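Local coordinates for protein amorpha-4,11-diene synthase (Artemisia annua, PDB 4GAX) that probably cyclises farnesyl diphosphate to a sesquiterpene with loss of diphosphate, as an engineered variant of a plant class I terpene synthase, at residues K61-R64 against Q65-E69; S444-P447 against L448-Y451; N551-K554 against S555-Y559; Y485-E489 against E490-N494; G147-K150 against Q151-N155. One frame throughout, in Å; residues are numbered along the deposited sequence.

All five contacts are local ones, made within a helix or at a helix end, and none overlaps another. Interactions 1 and 5 belong to the N-terminal terpene synthase region, interactions 2 and 4 to the metal-binding region. The extremes are interactions 1 and 4, on opposite sides of the chain's centre, with centres about 54 Å apart. Interactions 2 and 4 come nearest, their closest atoms about 16 Å apart, and helix 489-513 joins them: interaction 4 forms its start, and further along it packs on Y451. Helix 238-269 similarly touches both interaction 1 and interaction 3. None of the five includes the aspartate-rich motif by which class I synthases bind magnesium; all five lie within helices or at their ends.

Interaction 1. Residues K61-R64 against Q65-E69; sequences KEVR and QLLKE
K61 and Q65 open a run of four consecutive backbone hydrogen bonds: Q65 N donates to K61 O (3.1 Å), L66 N to E62 O, L67 N to V63 O, and K68 N to R64 O (2.9 Å). Each spans four residues and none is strongly bent, as in regular alpha-helix. Side-chain carbons lie against the same carbonyls. L66 CG rests 3.3 Å from E62 O, and L67 CG lies 3.5 Å from V63 O, where it is placed by a chi1 of -71° that turns it back beside its own backbone N. Apolar contact between side chains is slighter: V63 CG1 meets L67 CD1 at 4.3 Å, both residues buried one turn apart on the same flank. There V63 also packs on L240 and L243 of helix 238-269, and L67 on L80 and L83 of helix 77-89. The charged ends turn elsewhere, K61 NZ to a salt bridge with D58, R64 NE to one with E99, and E62 OE1 to a hydrogen bond with T239. The chemistry thus divides: main-chain bonds hold this turn of helix, V63 and L67 supply its apolar flank, and its charges tie it to residues beyond these two segments.

Interaction 2. Residues S444-P447 against L448-Y451; sequences SEPP and LLRY
P446 and L449 make the tighter of the apolar pairs here: the proline's CG stands 3.7 Å from L449 CG and equally close to its CD1. L449 CG is anti to its carbonyl carbon (chi1 -63°), which lays the branch against the P446 ring. P447 CB adds a looser contact with Y451 CE2 (3.9 Å). The polar contacts belong to the backbone. P446 holds the N-cap position, and its O takes two weak bonds, from L449 N at 3.1 Å with a bent 131° angle and from R450 N at 3.3 Å. The first helical bond of full strength is Y451 N to P447 O at 2.8 Å. A proline suits the first helical position, since a first-turn nitrogen has no carbonyl a turn earlier to donate to. A third kind of contact involves the R450 guanidinium: P447 CA lies 3.8 Å above one face, offset toward its rim, while NH2 lies near P447 CG. In the fold, this corner links helix 436-443 to helix 447-461. W441 of the first packs on P446, L448 and L449; L448 also meets helix 519-535, L449 meets helix 419-429, and Y451 leans on D506, I507 and E510 of helix 489-513.

Interaction 3. Residues N551-K554 against S555-Y559; sequences NLVK and SLLVY
S555 turns its short side chain back on the two carbonyls that precede it by one helical turn. Its CB lies 3.3 Å from N551 O, the acceptor that its own backbone N also uses. One bond further, OG donates to L552 O at 2.8 Å. A chi1 of 78° sets the hydroxyl between the backbone N and the carbonyl carbon, and from there it can reach back along the helix. The hydroxyl meets L552 O well off the carbonyl direction, with a C=O...OG angle of 118°. L556 N donates to this oxygen too (3.0 Å), and both donors come from the same face of its plane. With an alanine here, L552 O would probably lose its hydroxyl partner and keep the L556 N bond. Farther along, K554 O is likewise gripped twice, by V558 N at 2.9 Å and by Y559 N at 3.1 Å. The second bond spans five residues instead of four, evidence that the last turn widens as the chain leaves the helix. Y559 then folds back, its ring carbon CE1 at 4.0 Å from K554 CB. From helix 238-269, Q252 NE2 donates to L556 O and Y559 O, and R256 NH1 to L557 O. A bond from i+5 back to i, with the final carbonyls met by side chains of another helix, is typical of the C-terminal end of an alpha-helix, here helix 547-557.

Interaction 4. Residues Y485-E489 against E490-N494; sequences YNVSE and EYAKN
The N-terminal cap of helix 489-513 is built here, with S488 at the N-cap, V487 just before it, and Y491 and A492 in the first turn. The capping bond, from Y491 N to S488 OG at 3.5 Å, is weak, though nearly straight at 166°. A chi1 of 74° seats the hydroxyl between the backbone N and carbonyl carbon of S488, facing the first-turn nitrogens. Regular helix bonds start at once: A492 N donates to S488 O and K493 N to E489 O, both at 2.9 Å. The apolar half of the cap comes from V487, whose two methyls divide the work. CG2 touches A492 CB at 3.9 Å, while CG1 reaches Y491 CD2 at 3.6 Å, coming obliquely to the ring. Y491 lends itself to this because its CG is anti to the backbone N (chi1 -169°). A serine in place of V487 removes both methyls and would probably leave A492 CB without its partner across the cap and the Y491 ring freer to turn. Farther on, N494 ND2 donates to E490 O at 2.9 Å, and the backbone N of N494 reaches that oxygen from the opposite face of its plane. The carboxylates of E489 and E490, in the first turn, would be expected to interact favourably with the positive end of the helix dipole. Y481 of the preceding helix 478-485 backs both V487 and A492. A serine N-cap flanked by an apolar pair, one residue before the cap and one four after it, is the hydrophobic staple.

Interaction 5. Residues G147-K150 against Q151-N155; sequences GVFK and QSLKN
L153 N donates to K150 O at 3.2 Å, the one hydrogen bond that joins the two segments. The N-H...O angle is a fair 152°, but the donor stands 59° out of the carbonyl plane and so does not approach along a lone pair. Carbons lie beside the same oxygen, K150 O: L153 CB at 3.4 Å and, more loosely, K154 CG at 4.0 Å. The apolar part of the contact joins F149 and L153. L153 CD1 comes obliquely to the ring, 3.8 Å from F149 CD1, and also approaches F149 CB. A chi1 of -73° points the L153 branch toward the chain that leads in. F149 is buried, its ring stacked on F183 of helix 175-194 and in a cation-pi contact with K143. The two lysines send their ends away, K150 NZ to N141 O and K154 NZ to H187 NE2. The next bond, K154 N to Q151 O, is weak at 3.4 Å and again spans three residues. Helical angles at Q151 and S152, together with the K150 to L153 bond, define a type I-like beta turn, and its repetition by the weaker bond is typical of a short, weakly formed helical turn at the end of a surface loop.

Interaction 1. Residues K61-R64 against Q65-E69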
loop_
_atom_site.group_PDB
_atom_site.type_symbol
_atom_site.label_atom_id
_atom_site.label_comp_id
_atom_site.label_asym_id
_atom_site.label_seq_id
_atom_site.Cartn_x
_atom_site.Cartn_y
_atom_site.Cartn_z
ATOM N N LYS A 61 -18.578 -3.456 22.068
ATOM C CA LYS A 61 -20.021 -3.248 22.156
ATOM C C LYS A 61 -20.376 -1.782 22.393
ATOM O O LYS A 61 -21.408 -1.298 21.917
ATOM C CB LYS A 61 -20.615 -4.093 23.282
ATOM C CG LYS A 61 -20.247 -5.566 23.230
ATOM C CD LYS A 61 -21.039 -6.344 24.275
ATOM C CE LYS A 61 -20.467 -7.737 24.489
ATOM N NZ LYS A 61 -19.890 -7.879 25.859
ATOM N N GLU A 62 -19.557 -1.079 23.166
ATOM C CA GLU A 62 -19.799 0.341 23.392
ATOM C C GLU A 62 -19.654 1.091 22.068
ATOM O O GLU A 62 -20.434 1.992 21.764
ATOM C CB GLU A 62 -18.802 0.916 24.400
ATOM C CG GLU A 62 -18.822 0.269 25.769
ATOM C CD GLU A 62 -17.862 0.950 26.735
ATOM O OE1 GLU A 62 -17.757 2.201 26.687
ATOM O OE2 GLU A 62 -17.206 0.239 27.531
ATOM N N VAL A 63 -18.642 0.723 21.286
ATOM C CA VAL A 63 -18.424 1.360 19.987
ATOM C C VAL A 63 -19.529 1.028 18.979
ATOM O O VAL A 63 -19.945 1.891 18.197
ATOM C CB VAL A 63 -17.038 0.996 19.401
ATOM C CG1 VAL A 63 -16.844 1.623 18.011
ATOM C CG2 VAL A 63 -15.930 1.464 20.354
ATOM N N ARG A 64 -20.014 -0.210 18.988
ATOM C CA ARG A 64 -21.139 -0.543 18.115
ATOM C C ARG A 64 -22.322 0.344 18.439
ATOM O O ARG A 64 -22.966 0.878 17.536
ATOM C CB ARG A 64 -21.537 -2.006 18.239
ATOM C CG ARG A 64 -20.522 -2.919 17.645
ATOM C CD ARG A 64 -21.044 -4.329 17.526
ATOM N NE ARG A 64 -20.007 -5.188 16.977
ATOM C CZ ARG A 64 -19.309 -6.065 17.687
ATOM N NH1 ARG A 64 -19.563 -6.230 18.980
ATOM N NH2 ARG A 64 -18.375 -6.799 17.091
ATOM N N GLN A 65 -22.589 0.518 19.732
ATOM C CA GLN A 65 -23.700 1.340 20.177
ATOM C C GLN A 65 -23.543 2.810 19.763
ATOM O O GLN A 65 -24.522 3.466 19.403
ATOM C CB GLN A 65 -23.884 1.212 21.692
ATOM C CG GLN A 65 -24.905 2.161 22.303
ATOM C CD GLN A 65 -26.347 1.799 21.947
ATOM O OE1 GLN A 65 -26.609 0.793 21.278
ATOM N NE2 GLN A 65 -27.288 2.624 22.398
ATOM N N LEU A 66 -22.315 3.323 19.816
ATOM C CA LEU A 66 -22.034 4.685 19.353
ATOM C C LEU A 66 -22.391 4.861 17.882
ATOM O O LEU A 66 -23.005 5.858 17.493
ATOM C CB LEU A 66 -20.554 5.018 19.538
ATOM C CG LEU A 66 -20.048 5.198 20.968
ATOM C CD1 LEU A 66 -18.570 5.540 20.954
ATOM C CD2 LEU A 66 -20.852 6.265 21.698
ATOM N N LEU A 67 -21.990 3.890 17.065
ATOM C CA LEU A 67 -22.246 3.950 15.638
ATOM C C LEU A 67 -23.745 3.864 15.379
ATOM O O LEU A 67 -24.291 4.598 14.552
ATOM C CB LEU A 67 -21.506 2.805 14.929
ATOM C CG LEU A 67 -19.984 2.949 14.870
ATOM C CD1 LEU A 67 -19.359 1.590 14.498
ATOM C CD2 LEU A 67 -19.610 3.996 13.832
ATOM N N LYS A 68 -24.414 2.980 16.114
ATOM C CA LYS A 68 -25.847 2.767 15.935
ATOM C C LYS A 68 -26.637 4.018 16.299
ATOM O O LYS A 68 -27.553 4.412 15.573
ATOM C CB LYS A 68 -26.324 1.578 16.795
ATOM C CG LYS A 68 -27.805 1.301 16.680
ATOM C CD LYS A 68 -28.273 0.234 17.665
ATOM C CE LYS A 68 -29.738 -0.118 17.434
ATOM N NZ LYS A 68 -29.960 -0.653 16.060
ATOM N N GLU A 69 -26.283 4.635 17.426
ATOM C CA GLU A 69 -26.983 5.822 17.911
ATOM C C GLU A 69 -26.867 6.994 16.939
ATOM O O GLU A 69 -27.838 7.725 16.706
ATOM C CB GLU A 69 -26.458 6.224 19.293
ATOM C CG GLU A 69 -26.861 5.267 20.402
ATOM C CD GLU A 69 -26.174 5.577 21.721
ATOM O OE1 GLU A 69 -25.246 6.419 21.735
ATOM O OE2 GLU A 69 -26.562 4.974 22.745
#

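Interaction 2. Residues S444-P447 against L448-Y451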
loop_
_atom_site.group_PDB
_atom_site.type_symbol
_atom_site.label_atom_id
_atom_site.label_comp_id
_atom_site.label_asym_id
_atom_site.label_seq_id
_atom_site.Cartn_x
_atom_site.Cartn_y
_atom_site.Cartn_z
ATOM N N SER A 444 -6.888 -8.418 -18.426
ATOM C CA SER A 444 -7.335 -7.396 -19.369
ATOM C C SER A 444 -6.312 -6.312 -19.647
ATOM O O SER A 444 -6.572 -5.430 -20.472
ATOM C CB SER A 444 -8.586 -6.693 -18.825
ATOM O OG SER A 444 -9.656 -7.601 -18.693
ATOM N N GLU A 445 -5.177 -6.353 -18.952
ATOM C CA GLU A 445 -4.243 -5.218 -18.932
ATOM C C GLU A 445 -4.960 -3.908 -18.568
ATOM O O GLU A 445 -4.993 -2.962 -19.360
ATOM C CB GLU A 445 -3.490 -5.096 -20.264
ATOM C CG GLU A 445 -2.521 -6.238 -20.498
ATOM C CD GLU A 445 -2.082 -6.373 -21.950
ATOM O OE1 GLU A 445 -2.040 -5.353 -22.676
ATOM O OE2 GLU A 445 -1.788 -7.519 -22.358
ATOM N N PRO A 446 -5.528 -3.848 -17.349
ATOM C CA PRO A 446 -6.324 -2.690 -16.927
ATOM C C PRO A 446 -5.428 -1.486 -16.696
ATOM O O PRO A 446 -4.288 -1.657 -16.252
ATOM C CB PRO A 446 -6.927 -3.153 -15.596
ATOM C CG PRO A 446 -5.893 -4.115 -15.041
ATOM C CD PRO A 446 -5.365 -4.837 -16.267
ATOM N N PRO A 447 -5.924 -0.276 -17.003
ATOM C CA PRO A 447 -5.132 0.946 -16.805
ATOM C C PRO A 447 -4.533 1.078 -15.393
ATOM O O PRO A 447 -3.423 1.602 -15.241
ATOM C CB PRO A 447 -6.151 2.055 -17.065
ATOM C CG PRO A 447 -7.060 1.456 -18.103
ATOM C CD PRO A 447 -7.173 -0.012 -17.746
ATOM N N LEU A 448 -5.258 0.628 -14.375
ATOM C CA LEU A 448 -4.785 0.780 -13.001
ATOM C C LEU A 448 -3.425 0.090 -12.782
ATOM O O LEU A 448 -2.545 0.644 -12.123
ATOM C CB LEU A 448 -5.819 0.250 -12.014
ATOM C CG LEU A 448 -5.439 0.181 -10.530
ATOM C CD1 LEU A 448 -5.127 1.568 -9.975
ATOM C CD2 LEU A 448 -6.557 -0.459 -9.730
ATOM N N LEU A 449 -3.249 -1.102 -13.345
ATOM C CA LEU A 449 -1.988 -1.825 -13.180
ATOM C C LEU A 449 -0.893 -1.206 -14.042
ATOM O O LEU A 449 0.273 -1.163 -13.647
ATOM C CB LEU A 449 -2.158 -3.314 -13.492
ATOM C CG LEU A 449 -3.121 -4.043 -12.545
ATOM C CD1 LEU A 449 -3.197 -5.547 -12.880
ATOM C CD2 LEU A 449 -2.724 -3.835 -11.101
ATOM N N ARG A 450 -1.267 -0.726 -15.225
ATOM C CA ARG A 450 -0.327 -0.012 -16.085
ATOM C C ARG A 450 0.185 1.236 -15.383
ATOM O O ARG A 450 1.380 1.556 -15.452
ATOM C CB ARG A 450 -0.994 0.403 -17.400
ATOM C CG ARG A 450 -0.013 0.933 -18.450
ATOM C CD ARG A 450 -0.733 1.703 -19.543
ATOM N NE ARG A 450 -2.013 1.083 -19.892
ATOM C CZ ARG A 450 -3.136 1.757 -20.137
ATOM N NH1 ARG A 450 -3.149 3.084 -20.073
ATOM N NH2 ARG A 450 -4.250 1.102 -20.447
ATOM N N TYR A 451 -0.728 1.953 -14.728
ATOM C CA TYR A 451 -0.371 3.182 -14.031
ATOM C C TYR A 451 0.567 2.884 -12.853
ATOM O O TYR A 451 1.564 3.584 -12.651
ATOM C CB TYR A 451 -1.627 3.919 -13.543
ATOM C CG TYR A 451 -2.404 4.645 -14.636
ATOM C CD1 TYR A 451 -1.748 5.285 -15.682
ATOM C CD2 TYR A 451 -3.793 4.672 -14.624
ATOM C CE1 TYR A 451 -2.459 5.956 -16.677
ATOM C CE2 TYR A 451 -4.516 5.330 -15.618
ATOM C CZ TYR A 451 -3.847 5.973 -16.632
ATOM O OH TYR A 451 -4.567 6.631 -17.606
#

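Interaction 3. Residues N551-K554 against S555-Y559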
loop_
_atom_site.group_PDB
_atom_site.type_symbol
_atom_site.label_atom_id
_atom_site.label_comp_id
_atom_site.label_asym_id
_atom_site.label_seq_id
_atom_site.Cartn_x
_atom_site.Cartn_y
_atom_site.Cartn_z
ATOM N N ASN A 551 12.663 3.319 10.407
ATOM C CA ASN A 551 11.832 3.635 11.558
ATOM C C ASN A 551 10.363 3.296 11.378
ATOM O O ASN A 551 9.663 3.056 12.362
ATOM C CB ASN A 551 12.036 5.074 12.026
ATOM C CG ASN A 551 13.290 5.227 12.865
ATOM O OD1 ASN A 551 13.251 5.118 14.097
ATOM N ND2 ASN A 551 14.415 5.460 12.200
ATOM N N LEU A 552 9.900 3.274 10.130
ATOM C CA LEU A 552 8.556 2.806 9.837
ATOM C C LEU A 552 8.439 1.349 10.262
ATOM O O LEU A 552 7.448 0.956 10.890
ATOM C CB LEU A 552 8.224 2.937 8.341
ATOM C CG LEU A 552 8.095 4.352 7.765
ATOM C CD1 LEU A 552 7.802 4.283 6.278
ATOM C CD2 LEU A 552 7.016 5.168 8.477
ATOM N N VAL A 553 9.454 0.551 9.922
ATOM C CA VAL A 553 9.472 -0.864 10.290
ATOM C C VAL A 553 9.431 -1.012 11.811
ATOM O O VAL A 553 8.649 -1.796 12.348
ATOM C CB VAL A 553 10.718 -1.576 9.718
ATOM C CG1 VAL A 553 10.756 -3.034 10.169
ATOM C CG2 VAL A 553 10.724 -1.478 8.202
ATOM N N LYS A 554 10.262 -0.247 12.513
ATOM C CA LYS A 554 10.278 -0.325 13.973
ATOM C C LYS A 554 8.953 0.123 14.590
ATOM O O LYS A 554 8.489 -0.463 15.572
ATOM C CB LYS A 554 11.426 0.503 14.557
ATOM C CG LYS A 554 12.810 0.026 14.148
ATOM C CD LYS A 554 13.856 0.513 15.153
ATOM C CE LYS A 554 15.227 0.638 14.511
ATOM N NZ LYS A 554 16.266 1.054 15.509
ATOM N N SER A 555 8.340 1.151 14.006
ATOM C CA SER A 555 7.093 1.674 14.546
ATOM C C SER A 555 5.972 0.650 14.393
ATOM O O SER A 555 5.054 0.585 15.212
ATOM C CB SER A 555 6.721 3.004 13.880
ATOM O OG SER A 555 6.164 2.798 12.594
ATOM N N LEU A 556 6.054 -0.167 13.349
ATOM C CA LEU A 556 5.049 -1.209 13.126
ATOM C C LEU A 556 5.328 -2.527 13.868
ATOM O O LEU A 556 4.403 -3.174 14.388
ATOM C CB LEU A 556 4.877 -1.464 11.614
ATOM C CG LEU A 556 3.722 -0.707 10.959
ATOM C CD1 LEU A 556 3.908 0.776 11.113
ATOM C CD2 LEU A 556 3.508 -1.091 9.468
ATOM N N LEU A 557 6.590 -2.932 13.933
ATOM C CA LEU A 557 6.896 -4.273 14.431
ATOM C C LEU A 557 7.596 -4.343 15.790
ATOM O O LEU A 557 7.571 -5.383 16.451
ATOM C CB LEU A 557 7.734 -5.029 13.387
ATOM C CG LEU A 557 7.038 -5.194 12.035
ATOM C CD1 LEU A 557 7.928 -5.976 11.089
ATOM C CD2 LEU A 557 5.694 -5.882 12.196
ATOM N N VAL A 558 8.229 -3.256 16.211
ATOM C CA VAL A 558 9.069 -3.336 17.406
ATOM C C VAL A 558 8.475 -2.655 18.650
ATOM O O VAL A 558 8.363 -3.274 19.713
ATOM C CB VAL A 558 10.488 -2.819 17.105
ATOM C CG1 VAL A 558 11.344 -2.801 18.366
ATOM C CG2 VAL A 558 11.131 -3.686 16.024
ATOM N N TYR A 559 8.064 -1.398 18.519
ATOM C CA TYR A 559 7.546 -0.674 19.680
ATOM C C TYR A 559 6.047 -0.908 19.833
ATOM O O TYR A 559 5.269 -0.604 18.917
ATOM C CB TYR A 559 7.790 0.830 19.551
ATOM C CG TYR A 559 9.229 1.240 19.365
ATOM C CD1 TYR A 559 9.626 1.949 18.237
ATOM C CD2 TYR A 559 10.186 0.948 20.329
ATOM C CE1 TYR A 559 10.944 2.339 18.067
ATOM C CE2 TYR A 559 11.509 1.333 20.166
ATOM C CZ TYR A 559 11.878 2.029 19.030
ATOM O OH TYR A 559 13.186 2.417 18.858
#

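Interaction 4. Residues Y485-E489 against E490-N494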
loop_
_atom_site.group_PDB
_atom_site.type_symbol
_atom_site.label_atom_id
_atom_site.label_comp_id
_atom_site.label_asym_id
_atom_site.label_seq_id
_atom_site.Cartn_x
_atom_site.Cartn_y
_atom_site.Cartn_z
ATOM N N TYR A 485 14.957 17.237 -23.234
ATOM C CA TYR A 485 14.256 18.510 -23.327
ATOM C C TYR A 485 15.191 19.718 -23.294
ATOM O O TYR A 485 14.744 20.862 -23.491
ATOM C CB TYR A 485 13.209 18.612 -22.218
ATOM C CG TYR A 485 11.981 17.763 -22.470
ATOM C CD1 TYR A 485 10.743 18.349 -22.724
ATOM C CD2 TYR A 485 12.063 16.372 -22.478
ATOM C CE1 TYR A 485 9.618 17.571 -22.963
ATOM C CE2 TYR A 485 10.944 15.586 -22.718
ATOM C CZ TYR A 485 9.723 16.189 -22.958
ATOM O OH TYR A 485 8.610 15.407 -23.197
ATOM N N ASN A 486 16.482 19.455 -23.080
ATOM C CA ASN A 486 17.499 20.503 -22.922
ATOM C C ASN A 486 17.152 21.493 -21.811
ATOM O O ASN A 486 17.165 22.706 -22.014
ATOM C CB ASN A 486 17.779 21.233 -24.240
ATOM C CG ASN A 486 18.965 22.178 -24.141
ATOM O OD1 ASN A 486 19.945 21.894 -23.443
ATOM N ND2 ASN A 486 18.872 23.320 -24.819
ATOM N N VAL A 487 16.825 20.966 -20.634
ATOM C CA VAL A 487 16.411 21.818 -19.525
ATOM C C VAL A 487 17.329 21.652 -18.323
ATOM O O VAL A 487 17.955 20.607 -18.155
ATOM C CB VAL A 487 14.957 21.533 -19.103
ATOM C CG1 VAL A 487 13.998 21.881 -20.243
ATOM C CG2 VAL A 487 14.791 20.073 -18.672
ATOM N N SER A 488 17.409 22.696 -17.501
ATOM C CA SER A 488 18.190 22.678 -16.267
ATOM C C SER A 488 17.630 21.673 -15.259
ATOM O O SER A 488 16.479 21.235 -15.374
ATOM C CB SER A 488 18.168 24.064 -15.631
ATOM O OG SER A 488 16.895 24.298 -15.042
ATOM N N GLU A 489 18.445 21.322 -14.265
ATOM C CA GLU A 489 18.038 20.364 -13.241
ATOM C C GLU A 489 16.775 20.802 -12.507
ATOM O O GLU A 489 15.888 19.979 -12.231
ATOM C CB GLU A 489 19.165 20.132 -12.231
ATOM C CG GLU A 489 18.818 19.104 -11.149
ATOM C CD GLU A 489 19.754 19.165 -9.940
ATOM O OE1 GLU A 489 20.785 19.872 -10.006
ATOM O OE2 GLU A 489 19.453 18.503 -8.921
ATOM N N GLU A 490 16.687 22.094 -12.192
ATOM C CA GLU A 490 15.547 22.597 -11.424
ATOM C C GLU A 490 14.225 22.418 -12.174
ATOM O O GLU A 490 13.228 21.986 -11.596
ATOM C CB GLU A 490 15.732 24.061 -11.032
ATOM C CG GLU A 490 14.607 24.577 -10.133
ATOM C CD GLU A 490 14.877 25.970 -9.590
ATOM O OE1 GLU A 490 14.132 26.404 -8.678
ATOM O OE2 GLU A 490 15.830 26.627 -10.076
ATOM N N TYR A 491 14.237 22.733 -13.467
ATOM C CA TYR A 491 13.041 22.646 -14.300
ATOM C C TYR A 491 12.700 21.179 -14.534
ATOM O O TYR A 491 11.544 20.784 -14.444
ATOM C CB TYR A 491 13.291 23.363 -15.630
ATOM C CG TYR A 491 12.075 23.584 -16.514
ATOM C CD1 TYR A 491 10.780 23.514 -16.006
ATOM C CD2 TYR A 491 12.234 23.870 -17.868
ATOM C CE1 TYR A 491 9.672 23.718 -16.834
ATOM C CE2 TYR A 491 11.142 24.076 -18.699
ATOM C CZ TYR A 491 9.864 24.002 -18.181
ATOM O OH TYR A 491 8.783 24.209 -19.017
ATOM N N ALA A 492 13.716 20.370 -14.819
ATOM C CA ALA A 492 13.522 18.932 -14.987
ATOM C C ALA A 492 12.834 18.310 -13.779
ATOM O O ALA A 492 11.865 17.548 -13.923
ATOM C CB ALA A 492 14.859 18.239 -15.265
ATOM N N LYS A 493 13.315 18.647 -12.585
ATOM C CA LYS A 493 12.733 18.091 -11.363
ATOM C C LYS A 493 11.268 18.479 -11.225
ATOM O O LYS A 493 10.431 17.649 -10.866
ATOM C CB LYS A 493 13.510 18.546 -10.123
ATOM C CG LYS A 493 14.873 17.883 -9.934
ATOM C CD LYS A 493 14.758 16.492 -9.321
ATOM C CE LYS A 493 15.535 16.402 -8.010
ATOM N NZ LYS A 493 15.680 14.995 -7.528
ATOM N N ASN A 494 10.955 19.738 -11.509
ATOM C CA ASN A 494 9.558 20.176 -11.472
ATOM C C ASN A 494 8.662 19.442 -12.475
ATOM O O ASN A 494 7.527 19.056 -12.152
ATOM C CB ASN A 494 9.465 21.686 -11.678
ATOM C CG ASN A 494 9.678 22.454 -10.390
ATOM O OD1 ASN A 494 8.734 22.670 -9.622
ATOM N ND2 ASN A 494 10.925 22.858 -10.134
#

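Interaction 5. Residues G147-K150 against Q151-N155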
loop_
_atom_site.group_PDB
_atom_site.type_symbol
_atom_site.label_atom_id
_atom_site.label_comp_id
_atom_site.label_asym_id
_atom_site.label_seq_id
_atom_site.Cartn_x
_atom_site.Cartn_y
_atom_site.Cartn_z
ATOM N N GLY A 147 -15.867 33.593 -6.189
ATOM C CA GLY A 147 -15.124 32.381 -6.483
ATOM C C GLY A 147 -13.832 32.284 -5.694
ATOM O O GLY A 147 -12.980 31.464 -6.018
ATOM N N VAL A 148 -13.668 33.116 -4.669
ATOM C CA VAL A 148 -12.511 32.951 -3.785
ATOM C C VAL A 148 -12.912 32.268 -2.474
ATOM O O VAL A 148 -14.014 32.512 -1.943
ATOM C CB VAL A 148 -11.730 34.281 -3.566
ATOM C CG1 VAL A 148 -12.285 35.393 -4.452
ATOM C CG2 VAL A 148 -11.702 34.686 -2.105
ATOM N N PHE A 149 -12.035 31.396 -1.973
ATOM C CA PHE A 149 -12.365 30.607 -0.794
ATOM C C PHE A 149 -12.745 31.533 0.357
ATOM O O PHE A 149 -12.120 32.581 0.558
ATOM C CB PHE A 149 -11.218 29.672 -0.402
ATOM C CG PHE A 149 -11.075 28.481 -1.307
ATOM C CD1 PHE A 149 -11.899 27.371 -1.156
ATOM C CD2 PHE A 149 -10.114 28.463 -2.310
ATOM C CE1 PHE A 149 -11.781 26.268 -1.989
ATOM C CE2 PHE A 149 -9.988 27.363 -3.151
ATOM C CZ PHE A 149 -10.825 26.263 -2.994
ATOM N N LYS A 150 -13.788 31.151 1.088
ATOM C CA LYS A 150 -14.338 31.988 2.147
ATOM C C LYS A 150 -13.308 32.270 3.235
ATOM O O LYS A 150 -12.499 31.399 3.581
ATOM C CB LYS A 150 -15.589 31.329 2.744
ATOM C CG LYS A 150 -16.799 31.382 1.822
ATOM C CD LYS A 150 -17.963 30.549 2.344
ATOM C CE LYS A 150 -19.236 30.884 1.572
ATOM N NZ LYS A 150 -20.309 29.859 1.746
ATOM N N GLN A 151 -13.334 33.493 3.759
ATOM C CA GLN A 151 -12.420 33.901 4.824
ATOM C C GLN A 151 -12.565 33.036 6.081
ATOM O O GLN A 151 -11.589 32.800 6.799
ATOM C CB GLN A 151 -12.642 35.379 5.172
ATOM C CG GLN A 151 -12.251 36.344 4.061
ATOM C CD GLN A 151 -10.764 36.317 3.771
ATOM O OE1 GLN A 151 -9.947 36.140 4.678
ATOM N NE2 GLN A 151 -10.402 36.484 2.502
ATOM N N SER A 152 -13.782 32.559 6.332
ATOM C CA SER A 152 -14.081 31.754 7.518
ATOM C C SER A 152 -13.412 30.367 7.519
ATOM O O SER A 152 -13.275 29.731 8.577
ATOM C CB SER A 152 -15.598 31.625 7.712
ATOM O OG SER A 152 -16.219 30.950 6.627
ATOM N N LEU A 153 -13.007 29.900 6.337
ATOM C CA LEU A 153 -12.319 28.620 6.215
ATOM C C LEU A 153 -10.971 28.653 6.910
ATOM O O LEU A 153 -10.619 27.719 7.630
ATOM C CB LEU A 153 -12.098 28.256 4.744
ATOM C CG LEU A 153 -13.329 27.810 3.961
ATOM C CD1 LEU A 153 -12.934 27.392 2.548
ATOM C CD2 LEU A 153 -14.025 26.676 4.699
ATOM N N LYS A 154 -10.220 29.729 6.675
ATOM C CA LYS A 154 -8.856 29.855 7.176
ATOM C C LYS A 154 -8.852 30.004 8.688
ATOM O O LYS A 154 -7.865 29.695 9.351
ATOM C CB LYS A 154 -8.162 31.060 6.543
ATOM C CG LYS A 154 -8.911 31.662 5.366
ATOM C CD LYS A 154 -8.555 33.137 5.209
ATOM C CE LYS A 154 -8.139 33.465 3.782
ATOM N NZ LYS A 154 -7.040 34.470 3.759
ATOM N N ASN A 155 -9.963 30.486 9.231
ATOM C CA ASN A 155 -10.066 30.672 10.668
ATOM C C ASN A 155 -10.691 29.460 11.341
ATOM O O ASN A 155 -11.420 29.578 12.327
ATOM C CB ASN A 155 -10.817 31.962 10.994
ATOM C CG ASN A 155 -10.095 33.187 10.479
ATOM O OD1 ASN A 155 -9.038 33.560 10.993
ATOM N ND2 ASN A 155 -10.652 33.816 9.448
#